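Local coordinates for Alpha/beta hydrolase (Streptomyces albidoflavus, PDB 6KSU), which probably acts as a penicillin-binding-protein-like cyclase that closes peptides made by a non-ribosomal peptide synthetase into macrolactams, at residues A[29-34]-A[51-56]; A[168-173]-A[458-463]; A[393-396]-A[401-404]. All blocks are in the same frame, centred on the assembly; numbering follows the deposited sequence.

Contact 1 of 3, residues A[29-34]-A[51-56]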
loop_
_atom_site.group_PDB
_atom_site.type_symbol
_atom_site.label_atom_id
_atom_site.label_comp_id
_atom_site.label_asym_id
_atom_site.label_seq_id
_atom_site.Cartn_x
_atom_site.Cartn_y
_atom_site.Cartn_z
ATOM N N ASP A 29 -13.908 4.819 25.105
ATOM C CA ASP A 29 -13.926 6.242 25.431
ATOM C C ASP A 29 -12.543 6.840 25.303
ATOM O O ASP A 29 -12.373 7.916 24.721
ATOM C CB ASP A 29 -14.461 6.451 26.842
ATOM C CG ASP A 29 -15.939 6.167 26.933
ATOM O OD1 ASP A 29 -16.602 6.220 25.870
ATOM O OD2 ASP A 29 -16.423 5.856 28.046
ATOM N N ALA A 30 -11.533 6.142 25.829
ATOM C CA ALA A 30 -10.168 6.632 25.712
ATOM C C ALA A 30 -9.725 6.716 24.262
ATOM O O ALA A 30 -8.972 7.621 23.899
ATOM C CB ALA A 30 -9.219 5.745 26.510
ATOM N N VAL A 31 -10.176 5.799 23.411
ATOM C CA VAL A 31 -9.729 5.844 22.023
ATOM C C VAL A 31 -10.326 7.059 21.323
ATOM O O VAL A 31 -9.605 7.876 20.732
ATOM C CB VAL A 31 -10.070 4.530 21.294
ATOM C CG1 VAL A 31 -10.035 4.724 19.778
ATOM C CG2 VAL A 31 -9.108 3.444 21.688
ATOM N N GLY A 32 -11.648 7.209 21.400
ATOM C CA GLY A 32 -12.276 8.401 20.854
ATOM C C GLY A 32 -11.674 9.685 21.394
ATOM O O GLY A 32 -11.415 10.629 20.641
ATOM N N ALA A 33 -11.443 9.738 22.706
ATOM C CA ALA A 33 -10.827 10.928 23.279
ATOM C C ALA A 33 -9.411 11.107 22.756
ATOM O O ALA A 33 -8.985 12.237 22.493
ATOM C CB ALA A 33 -10.833 10.845 24.805
ATOM N N LEU A 34 -8.686 10.006 22.558
ATOM C CA LEU A 34 -7.346 10.094 21.995
ATOM C C LEU A 34 -7.400 10.581 20.554
ATOM O O LEU A 34 -6.686 11.521 20.176
ATOM C CB LEU A 34 -6.660 8.736 22.082
ATOM C CG LEU A 34 -5.182 8.787 21.717
ATOM C CD1 LEU A 34 -4.431 9.546 22.807
ATOM C CD2 LEU A 34 -4.621 7.402 21.513
ATOM N N VAL A 51 -12.698 0.953 14.855
ATOM C CA VAL A 51 -12.025 -0.131 15.560
ATOM C C VAL A 51 -13.030 -1.237 15.818
ATOM O O VAL A 51 -14.060 -1.001 16.461
ATOM C CB VAL A 51 -11.430 0.336 16.892
ATOM C CG1 VAL A 51 -10.616 -0.780 17.533
ATOM C CG2 VAL A 51 -10.623 1.605 16.691
ATOM N N TYR A 52 -12.736 -2.443 15.327
ATOM C CA TYR A 52 -13.485 -3.627 15.709
ATOM C C TYR A 52 -12.663 -4.369 16.752
ATOM O O TYR A 52 -11.492 -4.682 16.520
ATOM C CB TYR A 52 -13.801 -4.509 14.504
ATOM C CG TYR A 52 -14.542 -5.782 14.850
ATOM C CD1 TYR A 52 -15.937 -5.802 15.022
ATOM C CD2 TYR A 52 -13.846 -6.966 15.027
ATOM C CE1 TYR A 52 -16.601 -7.005 15.341
ATOM C CE2 TYR A 52 -14.477 -8.127 15.342
ATOM C CZ TYR A 52 -15.854 -8.156 15.502
ATOM O OH TYR A 52 -16.423 -9.366 15.815
ATOM N N ARG A 53 -13.268 -4.616 17.912
ATOM C CA ARG A 53 -12.552 -5.214 19.028
ATOM C C ARG A 53 -13.562 -5.762 20.030
ATOM O O ARG A 53 -14.552 -5.098 20.355
ATOM C CB ARG A 53 -11.623 -4.192 19.691
ATOM C CG ARG A 53 -11.320 -4.513 21.149
ATOM C CD ARG A 53 -9.975 -3.983 21.601
ATOM N NE ARG A 53 -9.980 -2.546 21.812
ATOM C CZ ARG A 53 -9.184 -1.934 22.680
ATOM N NH1 ARG A 53 -8.332 -2.647 23.411
ATOM N NH2 ARG A 53 -9.232 -0.615 22.810
ATOM N N ASP A 54 -13.316 -6.985 20.490
ATOM C CA ASP A 54 -14.190 -7.668 21.445
ATOM C C ASP A 54 -15.586 -7.882 20.872
ATOM O O ASP A 54 -16.591 -7.781 21.581
ATOM C CB ASP A 54 -14.245 -6.912 22.769
ATOM C CG ASP A 54 -12.955 -7.033 23.548
ATOM O OD1 ASP A 54 -12.459 -6.006 24.052
ATOM O OD2 ASP A 54 -12.440 -8.170 23.641
ATOM N N GLY A 55 -15.641 -8.207 19.580
ATOM C CA GLY A 55 -16.882 -8.487 18.891
ATOM C C GLY A 55 -17.722 -7.283 18.519
ATOM O O GLY A 55 -18.797 -7.456 17.943
ATOM N N ALA A 56 -17.288 -6.062 18.816
ATOM C CA ALA A 56 -18.130 -4.925 18.493
ATOM C C ALA A 56 -17.309 -3.807 17.873
ATOM O O ALA A 56 -16.086 -3.738 18.018
ATOM C CB ALA A 56 -18.879 -4.424 19.727
#

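Contact 2 of 3, residues A[168-173]-A[458-463]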
loop_
_atom_site.group_PDB
_atom_site.type_symbol
_atom_site.label_atom_id
_atom_site.label_comp_id
_atom_site.label_asym_id
_atom_site.label_seq_id
_atom_site.Cartn_x
_atom_site.Cartn_y
_atom_site.Cartn_z
ATOM N N PRO A 168 10.850 -13.470 -12.515
ATOM C CA PRO A 168 9.777 -13.509 -11.512
ATOM C C PRO A 168 10.128 -14.386 -10.319
ATOM O O PRO A 168 10.446 -15.567 -10.463
ATOM C CB PRO A 168 8.587 -14.076 -12.293
ATOM C CG PRO A 168 8.877 -13.743 -13.742
ATOM C CD PRO A 168 10.372 -13.760 -13.883
ATOM N N GLY A 169 10.074 -13.793 -9.129
ATOM C CA GLY A 169 10.236 -14.537 -7.896
ATOM C C GLY A 169 11.527 -14.288 -7.145
ATOM O O GLY A 169 11.659 -14.765 -6.010
ATOM N N LEU A 170 12.470 -13.539 -7.725
ATOM C CA LEU A 170 13.794 -13.414 -7.123
ATOM C C LEU A 170 13.826 -12.389 -5.990
ATOM O O LEU A 170 14.667 -12.505 -5.094
ATOM C CB LEU A 170 14.833 -13.085 -8.213
ATOM C CG LEU A 170 16.349 -13.022 -7.920
ATOM C CD1 LEU A 170 16.800 -11.641 -7.450
ATOM C CD2 LEU A 170 16.789 -14.079 -6.925
ATOM N N ALA A 171 12.910 -11.417 -5.973
ATOM C CA ALA A 171 12.953 -10.408 -4.919
ATOM C C ALA A 171 11.644 -9.615 -4.854
ATOM O O ALA A 171 10.917 -9.480 -5.839
ATOM C CB ALA A 171 14.133 -9.456 -5.126
ATOM N N PHE A 172 11.385 -9.051 -3.681
ATOM C CA PHE A 172 10.251 -8.154 -3.505
ATOM C C PHE A 172 10.531 -6.808 -4.174
ATOM O O PHE A 172 11.608 -6.232 -4.004
ATOM C CB PHE A 172 9.971 -7.963 -2.021
ATOM C CG PHE A 172 8.841 -7.003 -1.733
ATOM C CD1 PHE A 172 7.530 -7.470 -1.610
ATOM C CD2 PHE A 172 9.080 -5.642 -1.594
ATOM C CE1 PHE A 172 6.468 -6.609 -1.357
ATOM C CE2 PHE A 172 8.010 -4.752 -1.323
ATOM C CZ PHE A 172 6.707 -5.238 -1.203
ATOM N N SER A 173 9.574 -6.324 -4.962
ATOM C CA SER A 173 9.603 -4.933 -5.398
ATOM C C SER A 173 8.170 -4.431 -5.535
ATOM O O SER A 173 7.395 -4.964 -6.334
ATOM C CB SER A 173 10.373 -4.763 -6.713
ATOM O OG SER A 173 10.453 -3.393 -7.069
ATOM N N VAL A 458 26.921 -7.177 -7.433
ATOM C CA VAL A 458 25.709 -6.466 -7.048
ATOM C C VAL A 458 24.747 -6.434 -8.230
ATOM O O VAL A 458 25.092 -5.986 -9.330
ATOM C CB VAL A 458 26.064 -5.058 -6.554
ATOM C CG1 VAL A 458 24.911 -4.106 -6.788
ATOM C CG2 VAL A 458 26.502 -5.092 -5.063
ATOM N N ALA A 459 23.537 -6.940 -8.020
ATOM C CA ALA A 459 22.520 -6.901 -9.063
ATOM C C ALA A 459 21.329 -6.004 -8.730
ATOM O O ALA A 459 20.673 -5.493 -9.649
ATOM C CB ALA A 459 22.014 -8.320 -9.366
ATOM N N LEU A 460 21.044 -5.794 -7.447
ATOM C CA LEU A 460 19.898 -4.997 -7.036
ATOM C C LEU A 460 20.269 -4.032 -5.926
ATOM O O LEU A 460 21.070 -4.350 -5.041
ATOM C CB LEU A 460 18.743 -5.873 -6.535
ATOM C CG LEU A 460 17.973 -6.568 -7.638
ATOM C CD1 LEU A 460 16.732 -7.209 -7.035
ATOM C CD2 LEU A 460 17.632 -5.538 -8.704
ATOM N N LEU A 461 19.650 -2.863 -5.983
ATOM C CA LEU A 461 19.536 -1.944 -4.866
ATOM C C LEU A 461 18.059 -1.875 -4.482
ATOM O O LEU A 461 17.204 -1.659 -5.350
ATOM C CB LEU A 461 20.087 -0.576 -5.294
ATOM C CG LEU A 461 20.072 0.722 -4.494
ATOM C CD1 LEU A 461 21.122 1.673 -5.103
ATOM C CD2 LEU A 461 18.677 1.397 -4.400
ATOM N N GLN A 462 17.739 -2.096 -3.201
ATOM C CA GLN A 462 16.368 -1.861 -2.777
ATOM C C GLN A 462 16.310 -0.987 -1.526
ATOM O O GLN A 462 17.174 -1.057 -0.647
ATOM C CB GLN A 462 15.574 -3.188 -2.599
ATOM C CG GLN A 462 16.030 -4.129 -1.537
ATOM C CD GLN A 462 15.250 -5.439 -1.547
ATOM O OE1 GLN A 462 15.434 -6.267 -0.666
ATOM N NE2 GLN A 462 14.378 -5.630 -2.544
ATOM N N TYR A 463 15.271 -0.144 -1.491
ATOM C CA TYR A 463 14.931 0.785 -0.412
ATOM C C TYR A 463 13.481 1.210 -0.591
ATOM O O TYR A 463 12.981 1.262 -1.717
ATOM C CB TYR A 463 15.825 2.039 -0.409
ATOM C CG TYR A 463 15.495 3.074 -1.484
ATOM C CD1 TYR A 463 14.747 4.215 -1.177
ATOM C CD2 TYR A 463 15.945 2.924 -2.800
ATOM C CE1 TYR A 463 14.459 5.180 -2.143
ATOM C CE2 TYR A 463 15.649 3.878 -3.786
ATOM C CZ TYR A 463 14.905 5.011 -3.440
ATOM O OH TYR A 463 14.595 5.976 -4.379
HETATM O O HOH W 1 13.396 -8.919 -1.248
#

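Contact 3 of 3, residues A[393-396]-A[401-404]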
loop_
_atom_site.group_PDB
_atom_site.type_symbol
_atom_site.label_atom_id
_atom_site.label_comp_id
_atom_site.label_asym_id
_atom_site.label_seq_id
_atom_site.Cartn_x
_atom_site.Cartn_y
_atom_site.Cartn_z
ATOM N N LEU A 393 29.672 0.578 -8.459
ATOM C CA LEU A 393 29.383 1.663 -9.388
ATOM C C LEU A 393 28.432 1.176 -10.470
ATOM O O LEU A 393 28.445 0.010 -10.862
ATOM C CB LEU A 393 30.668 2.212 -10.026
ATOM C CG LEU A 393 31.810 2.639 -9.089
ATOM C CD1 LEU A 393 33.171 2.730 -9.815
ATOM C CD2 LEU A 393 31.491 3.968 -8.425
ATOM N N GLY A 394 27.621 2.082 -10.965
ATOM C CA GLY A 394 26.681 1.737 -12.011
ATOM C C GLY A 394 25.406 2.541 -11.870
ATOM O O GLY A 394 25.243 3.343 -10.956
ATOM N N THR A 395 24.511 2.320 -12.830
ATOM C CA THR A 395 23.207 2.959 -12.895
ATOM C C THR A 395 22.147 1.939 -12.494
ATOM O O THR A 395 22.145 0.818 -13.003
ATOM C CB THR A 395 22.935 3.480 -14.308
ATOM O OG1 THR A 395 23.943 4.427 -14.675
ATOM C CG2 THR A 395 21.578 4.158 -14.372
ATOM N N TYR A 396 21.263 2.308 -11.576
ATOM C CA TYR A 396 20.206 1.397 -11.153
ATOM C C TYR A 396 18.861 2.001 -11.516
ATOM O O TYR A 396 18.686 3.220 -11.470
ATOM C CB TYR A 396 20.274 1.099 -9.652
ATOM C CG TYR A 396 21.592 0.481 -9.219
ATOM C CD1 TYR A 396 21.659 -0.848 -8.826
ATOM C CD2 TYR A 396 22.768 1.236 -9.193
ATOM C CE1 TYR A 396 22.852 -1.422 -8.425
ATOM C CE2 TYR A 396 23.973 0.672 -8.792
ATOM C CZ TYR A 396 24.008 -0.663 -8.415
ATOM O OH TYR A 396 25.188 -1.242 -8.014
ATOM N N LEU A 401 12.480 5.817 -12.951
ATOM C CA LEU A 401 13.281 6.325 -11.847
ATOM C C LEU A 401 14.661 5.685 -11.853
ATOM O O LEU A 401 14.798 4.470 -12.028
ATOM C CB LEU A 401 12.572 6.072 -10.514
ATOM C CG LEU A 401 11.045 6.309 -10.549
ATOM C CD1 LEU A 401 10.318 5.754 -9.314
ATOM C CD2 LEU A 401 10.718 7.794 -10.752
ATOM N N GLU A 402 15.691 6.502 -11.678
ATOM C CA GLU A 402 17.045 5.986 -11.759
ATOM C C GLU A 402 17.919 6.624 -10.692
ATOM O O GLU A 402 17.668 7.742 -10.236
ATOM C CB GLU A 402 17.661 6.208 -13.150
ATOM C CG GLU A 402 17.614 7.640 -13.653
ATOM C CD GLU A 402 17.992 7.735 -15.118
ATOM O OE1 GLU A 402 18.431 6.708 -15.679
ATOM O OE2 GLU A 402 17.839 8.827 -15.708
ATOM N N LEU A 403 18.948 5.881 -10.298
ATOM C CA LEU A 403 19.913 6.311 -9.307
ATOM C C LEU A 403 21.281 5.900 -9.841
ATOM O O LEU A 403 21.386 4.923 -10.596
ATOM C CB LEU A 403 19.589 5.654 -7.951
ATOM C CG LEU A 403 19.481 6.393 -6.624
ATOM C CD1 LEU A 403 18.684 7.684 -6.804
ATOM C CD2 LEU A 403 18.798 5.473 -5.598
ATOM N N MET A 404 22.330 6.645 -9.481
ATOM C CA MET A 404 23.676 6.265 -9.915
ATOM C C MET A 404 24.611 6.162 -8.723
ATOM O O MET A 404 24.616 7.030 -7.848
ATOM C CB MET A 404 24.239 7.246 -10.935
ATOM C CG MET A 404 23.389 7.373 -12.190
ATOM S SD MET A 404 24.304 8.129 -13.544
ATOM C CE MET A 404 25.979 7.936 -12.961
#

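Contact 1 of 3, residues A[29-34]-A[51-56]
R53 sends its side chain from the end of strand 46-53 toward V31 on helix 23-41. Its CB rests against a methyl of its own strand, with R53 CB 4.2 Å from V51 CG1. CG swings roughly opposite the backbone N (chi1 155°), CD continues outward, and a bend at chi3 (75°) directs the guanidinium toward the helix. At the tip, R53 NH2 comes to 4.2 Å from V31 CG2, which sits at the edge of the guanidinium and near its plane. NH1 is hydrogen-bonded to A369 O, and E27 gives it a weak, long ion pair. This is the N-terminal helix lying against the antiparallel sheet of the beta-lactamase-like domain, at the hairpin of strands 46-53 and 56-63. R53 to A56 form its type I' turn, with R53 N bonded to A56 O at 3.0 Å. V31 CG1 faces V51 across the gap between helix and strand: it lies 4.4 Å from V51 CG2, a loose apolar touch between two buried valines whose CA atoms are 9.1 Å apart. L371 also packs on V51 and R53.

Contact 2 of 3, residues A[168-173]-A[458-463]
L170 is the first residue of the loop to touch strand 458-463: its CD1 lies 4.5 Å from CD1 of L460, at the margin of the contact. A171 follows and turns its methyl toward the strand, so that A171 CB sits 3.9 Å from the same L460 CD1. One branch of one leucine thus serves both loop residues. L460 places it with CG beside its backbone N and opposite the carbonyl carbon (chi1 -76°). It belongs to a classic beta bulge, in which A459 and L460 both face V450 of strand 445-451.

F172 brings polar backbone to the strand while its ring goes elsewhere, against W308 and P301 and up to the residues of a possible SxxK motif (S83, K86) with Y174 as the second hydroxyl, the signature of penicillin-binding proteins and related enzymes. The contact joins the beta-lactamase-like domain to the C-terminal barrel, and through F172 sets that interface next to the presumed active site. F172 N donates to a water at 3.2 Å, and that water reaches Q462 OE1 by a weak bond of 3.4 Å. F172 O, facing the same strand, lies 3.2 Å from Q462 NE2. With CG set between the backbone N and the carbonyl carbon (chi1 64°) and an extended chain beyond it, Q462 carries its amide out from the strand to the loop. Its OE1 is also bonded to R448 NE, a tie that fixes which way round the amide lies, and S173 closes the segment with its OG bonded to A467 N of strand 466-470.

The chemistry is therefore mixed: a small apolar patch centred on L460 CD1 sits beside an oriented glutamine amide, and the polar half of the contact is partly water-mediated.

Contact 3 of 3, residues A[393-396]-A[401-404]
Y396 and L403 are joined by two backbone hydrogen bonds, making them the hydrogen-bonded pair of an antiparallel hairpin. Y396 N donates to L403 O at 2.8 Å and almost straight, 174° at the hydrogen; L403 N returns a bond of 2.9 Å to Y396 O. The neighbouring pair, T395 with M404, is non-hydrogen-bonded, and its CA atoms come to 4.5 Å. Weaker CA-H...O contacts add to the seam: M404 CA stands 3.5 Å from G394 O, T395 CA is equally far from L403 O, and E402 CA comes to 3.2 Å from Y396 O.

Among side chains, T395 and M404 lie alongside each other and point the same way. T395 OG1, held beside its backbone N (chi1 -60°), meets M404 SD at 3.9 Å, while the methyl CG2 falls opposite that N and faces L403 O. On the other face of the sheet Y396 presents its ring edge to L403 O, with Y396 CD2 at 4.2 Å from it, and its hydroxyl is hydrogen-bonded to H392 O.

Strand 413-417 flanks 401-407, with M404 bonded to T416, and T395 is bonded to L471, just after strand 466-470, where the barrel closes. From strand 458-463, next but one to 394-398 round the barrel, V458 and L461 pack on Y396, and Y463 packs on L403.

Overall arrangement
Along the chain contact 1 comes first and stands apart, its centre about 40 Å from that of contact 2 and 47 Å from that of contact 3, on the opposite side of the molecule's centre. It belongs to the seven-stranded sheet of the beta-lactamase-like domain. Contacts 2 and 3 have centres 14 Å apart, touch directly and share the eight-stranded barrel; contact 3 falls in sequence between the two segments of contact 2. The hairpin at 393-404 packs on the strand that meets the loop at 168-173, and contact 2 joins the barrel to the presumed catalytic domain.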